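Long-range contact in gamma-glutamyl-gamma-aminobutyraldehyde dehydrogenase (Burkholderia cenocepacia, PDB 4LIH), which probably oxidises aldehydes such as gamma-glutamyl-gamma-aminobutyraldehyde to the corresponding acids with NAD(P)+ as the electron acceptor: residues R89-R103 with A132-K145. Numbering follows the deposited sequence.
Sequences RARKAVLLRWAALMR and AAYCVEWFAEAIDK
R103 grips the carboxylate of E137 side-on, with NE 2.8 Å from OE2 and NH2 2.9 Å from OE1. The NE bond is nearly straight (170°) and lies in the guanidinium plane. The fork is not quite flat, since the two planar groups are turned 19° apart, and CB of A133 lies over one guanidinium face. A water donating to both L96 O and E137 OE2 gives that oxygen a further partner. At the other end, K92 NZ meets D144 OD2 at 2.8 Å on its syn side. With CG anti to the backbone N, the K92 chain passes A140 O before bending at chi3 to reach the acid.

Between these salt bridges, helices 89-103 and 132-142 of the aldehyde dehydrogenase fold run antiparallel (167°), their axes approaching to 8.4 Å. V136 is a knob in the hole formed by L95, W98, A99 and M102, its CG1 4.0 Å from L95 CB. The backbones come close at alanines: K92 CA lies 4.5 Å from A140 CA, and A99 CA 4.7 Å from A133 CA.

Further out, F186 of helix 178-191 stacks on W98, whose NE1 bonds to V211 O. K145 NZ binds D144 OD1 and E141 O, fixing the acid that K92 uses. Across the subunit interface, K92 and K145 each form a salt bridge with E141 of the second subunit, probably offsetting the two nearby ammonium groups.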
loop_
_atom_site.group_PDB
_atom_site.type_symbol
_atom_site.label_atom_id
_atom_site.label_comp_id
_atom_site.label_asym_id
_atom_site.label_seq_id
_atom_site.Cartn_x
_atom_site.Cartn_y
_atom_site.Cartn_z
ATOM N N ARG A 89 15.651 -9.109 -9.849
ATOM C CA ARG A 89 15.621 -10.569 -9.879
ATOM C C ARG A 89 17.040 -11.142 -9.716
ATOM O O ARG A 89 17.221 -12.187 -9.121
ATOM C CB ARG A 89 14.988 -11.052 -11.186
ATOM C CG ARG A 89 13.463 -10.839 -11.174
ATOM C CD ARG A 89 12.825 -11.043 -12.553
ATOM N NE ARG A 89 12.803 -12.473 -12.830
ATOM C CZ ARG A 89 12.534 -13.046 -13.998
ATOM N NH1 ARG A 89 12.215 -12.335 -15.050
ATOM N NH2 ARG A 89 12.516 -14.355 -14.049
ATOM N N ALA A 90 18.019 -10.446 -10.271
ATOM C CA ALA A 90 19.434 -10.876 -10.196
ATOM C C ALA A 90 19.982 -10.755 -8.761
ATOM O O ALA A 90 20.660 -11.644 -8.277
ATOM C CB ALA A 90 20.265 -10.066 -11.161
ATOM N N ARG A 91 19.686 -9.668 -8.066
ATOM C CA ARG A 91 20.091 -9.591 -6.644
ATOM C C ARG A 91 19.369 -10.629 -5.781
ATOM O O ARG A 91 19.935 -11.194 -4.902
ATOM C CB ARG A 91 19.759 -8.235 -6.009
ATOM C CG ARG A 91 20.746 -7.163 -6.341
ATOM C CD ARG A 91 20.780 -6.116 -5.241
ATOM N NE ARG A 91 19.491 -5.503 -5.091
ATOM C CZ ARG A 91 18.925 -4.657 -5.934
ATOM N NH1 ARG A 91 19.553 -4.231 -7.039
ATOM N NH2 ARG A 91 17.738 -4.203 -5.658
ATOM N N LYS A 92 18.100 -10.843 -6.061
ATOM C CA LYS A 92 17.324 -11.853 -5.338
ATOM C C LYS A 92 17.981 -13.227 -5.532
ATOM O O LYS A 92 18.062 -14.001 -4.575
ATOM C CB LYS A 92 15.888 -11.912 -5.817
ATOM C CG LYS A 92 15.168 -13.173 -5.389
ATOM C CD LYS A 92 13.693 -13.180 -5.845
ATOM C CE LYS A 92 13.497 -13.160 -7.355
ATOM N NZ LYS A 92 12.104 -13.525 -7.701
ATOM N N ALA A 93 18.440 -13.510 -6.750
ATOM C CA ALA A 93 19.008 -14.828 -7.018
ATOM C C ALA A 93 20.309 -15.040 -6.214
ATOM O O ALA A 93 20.484 -16.090 -5.611
ATOM C CB ALA A 93 19.250 -15.051 -8.505
ATOM N N VAL A 94 21.180 -14.042 -6.174
ATOM C CA VAL A 94 22.414 -14.131 -5.359
ATOM C C VAL A 94 22.114 -14.320 -3.868
ATOM O O VAL A 94 22.680 -15.192 -3.244
ATOM C CB VAL A 94 23.345 -12.934 -5.604
ATOM C CG1 VAL A 94 24.518 -12.915 -4.642
ATOM C CG2 VAL A 94 23.834 -12.945 -7.044
ATOM N N LEU A 95 21.208 -13.521 -3.312
ATOM C CA LEU A 95 20.881 -13.638 -1.905
ATOM C C LEU A 95 20.249 -14.999 -1.567
ATOM O O LEU A 95 20.590 -15.597 -0.561
ATOM C CB LEU A 95 20.008 -12.465 -1.432
ATOM C CG LEU A 95 20.679 -11.099 -1.523
ATOM C CD1 LEU A 95 19.610 -10.015 -1.366
ATOM C CD2 LEU A 95 21.783 -10.956 -0.474
ATOM N N LEU A 96 19.352 -15.497 -2.408
ATOM C CA LEU A 96 18.864 -16.864 -2.248
ATOM C C LEU A 96 19.996 -17.909 -2.221
ATOM O O LEU A 96 19.972 -18.841 -1.388
ATOM C CB LEU A 96 17.798 -17.217 -3.321
ATOM C CG LEU A 96 16.462 -16.480 -3.189
ATOM C CD1 LEU A 96 15.441 -16.980 -4.249
ATOM C CD2 LEU A 96 15.944 -16.718 -1.832
ATOM N N ARG A 97 20.980 -17.782 -3.113
ATOM C CA ARG A 97 22.075 -18.723 -3.114
ATOM C C ARG A 97 22.888 -18.666 -1.806
ATOM O O ARG A 97 23.365 -19.667 -1.320
ATOM C CB ARG A 97 22.987 -18.486 -4.318
ATOM C CG ARG A 97 24.211 -19.372 -4.373
ATOM C CD ARG A 97 23.808 -20.817 -4.523
ATOM N NE ARG A 97 24.945 -21.732 -4.509
ATOM C CZ ARG A 97 24.911 -22.960 -4.015
ATOM N NH1 ARG A 97 23.813 -23.431 -3.464
ATOM N NH2 ARG A 97 26.006 -23.705 -4.035
ATOM N N TRP A 98 23.035 -17.481 -1.237
ATOM C CA TRP A 98 23.815 -17.321 -0.007
ATOM C C TRP A 98 23.101 -18.001 1.151
ATOM O O TRP A 98 23.700 -18.780 1.906
ATOM C CB TRP A 98 24.014 -15.836 0.263
ATOM C CG TRP A 98 24.829 -15.473 1.438
ATOM C CD1 TRP A 98 25.810 -16.193 2.038
ATOM C CD2 TRP A 98 24.787 -14.213 2.093
ATOM N NE1 TRP A 98 26.386 -15.447 3.049
ATOM C CE2 TRP A 98 25.729 -14.244 3.130
ATOM C CE3 TRP A 98 23.992 -13.077 1.929
ATOM C CZ2 TRP A 98 25.954 -13.157 3.960
ATOM C CZ3 TRP A 98 24.201 -12.007 2.781
ATOM C CH2 TRP A 98 25.185 -12.052 3.763
ATOM N N ALA A 99 21.798 -17.767 1.233
ATOM C CA ALA A 99 20.975 -18.405 2.217
ATOM C C ALA A 99 20.978 -19.918 2.076
ATOM O O ALA A 99 21.086 -20.622 3.088
ATOM C CB ALA A 99 19.549 -17.899 2.120
ATOM N N ALA A 100 20.844 -20.405 0.855
ATOM C CA ALA A 100 20.993 -21.863 0.579
ATOM C C ALA A 100 22.321 -22.402 1.118
ATOM O O ALA A 100 22.374 -23.484 1.719
ATOM C CB ALA A 100 20.873 -22.153 -0.901
ATOM N N LEU A 101 23.398 -21.653 0.881
ATOM C CA LEU A 101 24.694 -22.025 1.428
ATOM C C LEU A 101 24.686 -22.044 2.946
ATOM O O LEU A 101 25.203 -22.991 3.561
ATOM C CB LEU A 101 25.815 -21.135 0.904
ATOM C CG LEU A 101 26.237 -21.399 -0.550
ATOM C CD1 LEU A 101 27.068 -20.242 -1.050
ATOM C CD2 LEU A 101 27.025 -22.682 -0.703
ATOM N N MET A 102 24.098 -21.030 3.576
ATOM C CA MET A 102 24.018 -21.042 5.030
ATOM C C MET A 102 23.348 -22.338 5.479
ATOM O O MET A 102 23.804 -22.981 6.422
ATOM C CB MET A 102 23.223 -19.876 5.584
ATOM C CG MET A 102 23.849 -18.527 5.357
ATOM S SD MET A 102 22.848 -17.225 6.154
ATOM C CE MET A 102 23.555 -15.885 5.262
ATOM N N ARG A 103 22.279 -22.707 4.797
ATOM C CA ARG A 103 21.550 -23.890 5.135
ATOM C C ARG A 103 22.385 -25.172 4.900
ATOM O O ARG A 103 22.344 -26.102 5.711
ATOM C CB ARG A 103 20.220 -23.932 4.366
ATOM C CG ARG A 103 19.251 -22.883 4.852
ATOM C CD ARG A 103 17.887 -23.011 4.180
ATOM N NE ARG A 103 16.989 -21.912 4.555
ATOM C CZ ARG A 103 16.259 -21.856 5.675
ATOM N NH1 ARG A 103 16.277 -22.839 6.595
ATOM N NH2 ARG A 103 15.493 -20.799 5.891
ATOM N N ALA A 132 18.523 -16.751 10.422
ATOM C CA ALA A 132 19.367 -15.916 9.581
ATOM C C ALA A 132 19.069 -16.127 8.105
ATOM O O ALA A 132 19.026 -15.140 7.317
ATOM C CB ALA A 132 20.865 -16.180 9.856
ATOM N N ALA A 133 18.956 -17.403 7.726
ATOM C CA ALA A 133 18.775 -17.803 6.346
ATOM C C ALA A 133 17.384 -17.312 5.900
ATOM O O ALA A 133 17.295 -16.708 4.861
ATOM C CB ALA A 133 18.891 -19.290 6.187
ATOM N N TYR A 134 16.372 -17.452 6.790
ATOM C CA TYR A 134 14.980 -16.992 6.502
ATOM C C TYR A 134 14.953 -15.506 6.316
ATOM O O TYR A 134 14.345 -14.998 5.379
ATOM C CB TYR A 134 14.015 -17.458 7.564
ATOM C CG TYR A 134 12.627 -16.761 7.653
ATOM C CD1 TYR A 134 11.713 -16.793 6.603
ATOM C CD2 TYR A 134 12.212 -16.183 8.839
ATOM C CE1 TYR A 134 10.464 -16.203 6.682
ATOM C CE2 TYR A 134 10.952 -15.608 8.956
ATOM C CZ TYR A 134 10.076 -15.617 7.902
ATOM O OH TYR A 134 8.833 -15.021 8.061
ATOM N N CYS A 135 15.718 -14.791 7.145
ATOM C CA CYS A 135 15.750 -13.348 6.997
ATOM C C CYS A 135 16.324 -12.920 5.637
ATOM O O CYS A 135 15.729 -12.100 4.921
ATOM C CB CYS A 135 16.477 -12.703 8.162
ATOM S SG CYS A 135 16.591 -10.911 8.061
ATOM N N VAL A 136 17.438 -13.508 5.243
ATOM C CA VAL A 136 18.028 -13.215 3.958
ATOM C C VAL A 136 17.051 -13.591 2.810
ATOM O O VAL A 136 16.852 -12.826 1.864
ATOM C CB VAL A 136 19.360 -13.935 3.806
ATOM C CG1 VAL A 136 19.870 -13.798 2.369
ATOM C CG2 VAL A 136 20.362 -13.353 4.804
ATOM N N GLU A 137 16.459 -14.765 2.887
ATOM C CA GLU A 137 15.544 -15.209 1.857
ATOM C C GLU A 137 14.334 -14.314 1.684
ATOM O O GLU A 137 13.860 -14.068 0.541
ATOM C CB GLU A 137 15.053 -16.649 2.147
ATOM C CG GLU A 137 16.125 -17.737 2.015
ATOM C CD GLU A 137 15.836 -19.011 2.802
ATOM O OE1 GLU A 137 14.901 -19.122 3.625
ATOM O OE2 GLU A 137 16.599 -19.949 2.619
ATOM N N TRP A 138 13.787 -13.860 2.811
ATOM C CA TRP A 138 12.536 -13.075 2.794
ATOM C C TRP A 138 12.822 -11.716 2.165
ATOM O O TRP A 138 12.112 -11.271 1.275
ATOM C CB TRP A 138 12.007 -12.928 4.211
ATOM C CG TRP A 138 10.601 -12.447 4.356
ATOM C CD1 TRP A 138 9.482 -13.215 4.460
ATOM C CD2 TRP A 138 10.170 -11.096 4.457
ATOM N NE1 TRP A 138 8.355 -12.419 4.585
ATOM C CE2 TRP A 138 8.750 -11.113 4.628
ATOM C CE3 TRP A 138 10.828 -9.871 4.390
ATOM C CZ2 TRP A 138 7.983 -9.943 4.727
ATOM C CZ3 TRP A 138 10.060 -8.685 4.537
ATOM C CH2 TRP A 138 8.637 -8.757 4.704
ATOM N N PHE A 139 13.924 -11.081 2.552
ATOM C CA PHE A 139 14.215 -9.796 1.921
ATOM C C PHE A 139 14.571 -9.956 0.440
ATOM O O PHE A 139 14.212 -9.109 -0.364
ATOM C CB PHE A 139 15.231 -8.967 2.713
ATOM C CG PHE A 139 14.631 -8.345 3.962
ATOM C CD1 PHE A 139 13.756 -7.238 3.859
ATOM C CD2 PHE A 139 14.813 -8.947 5.199
ATOM C CE1 PHE A 139 13.182 -6.659 5.002
ATOM C CE2 PHE A 139 14.221 -8.396 6.320
ATOM C CZ PHE A 139 13.418 -7.270 6.224
ATOM N N ALA A 140 15.221 -11.072 0.090
ATOM C CA ALA A 140 15.529 -11.385 -1.287
ATOM C C ALA A 140 14.229 -11.498 -2.054
ATOM O O ALA A 140 14.055 -10.918 -3.142
ATOM C CB ALA A 140 16.284 -12.703 -1.382
ATOM N N GLU A 141 13.300 -12.245 -1.480
ATOM C CA GLU A 141 12.015 -12.510 -2.144
ATOM C C GLU A 141 11.133 -11.255 -2.207
ATOM O O GLU A 141 10.210 -11.191 -2.989
ATOM C CB GLU A 141 11.265 -13.597 -1.378
ATOM C CG GLU A 141 11.802 -15.004 -1.556
ATOM C CD GLU A 141 11.103 -16.024 -0.651
ATOM O OE1 GLU A 141 10.417 -15.625 0.297
ATOM O OE2 GLU A 141 11.195 -17.245 -0.891
ATOM N N ALA A 142 11.387 -10.280 -1.345
ATOM C CA ALA A 142 10.617 -9.021 -1.372
ATOM C C ALA A 142 11.095 -8.008 -2.418
ATOM O O ALA A 142 10.315 -7.129 -2.798
ATOM C CB ALA A 142 10.645 -8.401 -0.001
ATOM N N ILE A 143 12.343 -8.129 -2.873
ATOM C CA ILE A 143 13.002 -7.140 -3.741
ATOM C C ILE A 143 12.207 -6.807 -4.974
ATOM O O ILE A 143 12.244 -5.642 -5.471
ATOM C CB ILE A 143 14.398 -7.624 -4.294
ATOM C CG1 ILE A 143 15.476 -7.642 -3.222
ATOM C CG2 ILE A 143 14.927 -6.670 -5.372
ATOM C CD1 ILE A 143 16.731 -8.377 -3.696
ATOM N N ASP A 144 11.552 -7.822 -5.531
ATOM C CA ASP A 144 10.846 -7.659 -6.835
ATOM C C ASP A 144 9.342 -7.687 -6.703
ATOM O O ASP A 144 8.653 -7.938 -7.694
ATOM C CB ASP A 144 11.384 -8.650 -7.892
ATOM C CG ASP A 144 11.107 -10.119 -7.575
ATOM O OD1 ASP A 144 10.806 -10.452 -6.427
ATOM O OD2 ASP A 144 11.180 -10.967 -8.516
ATOM N N LYS A 145 8.820 -7.400 -5.479
ATOM C CA LYS A 145 7.380 -7.412 -5.223
ATOM C C LYS A 145 6.799 -6.029 -4.860
ATOM O O LYS A 145 5.576 -5.802 -4.958
ATOM C CB LYS A 145 7.007 -8.383 -4.083
ATOM C CG LYS A 145 7.568 -9.804 -4.159
ATOM C CD LYS A 145 7.088 -10.539 -5.357
ATOM C CE LYS A 145 7.559 -11.987 -5.413
ATOM N NZ LYS A 145 9.028 -12.093 -5.368
HETATM O O HOH W 1 17.618 -19.998 -0.347
#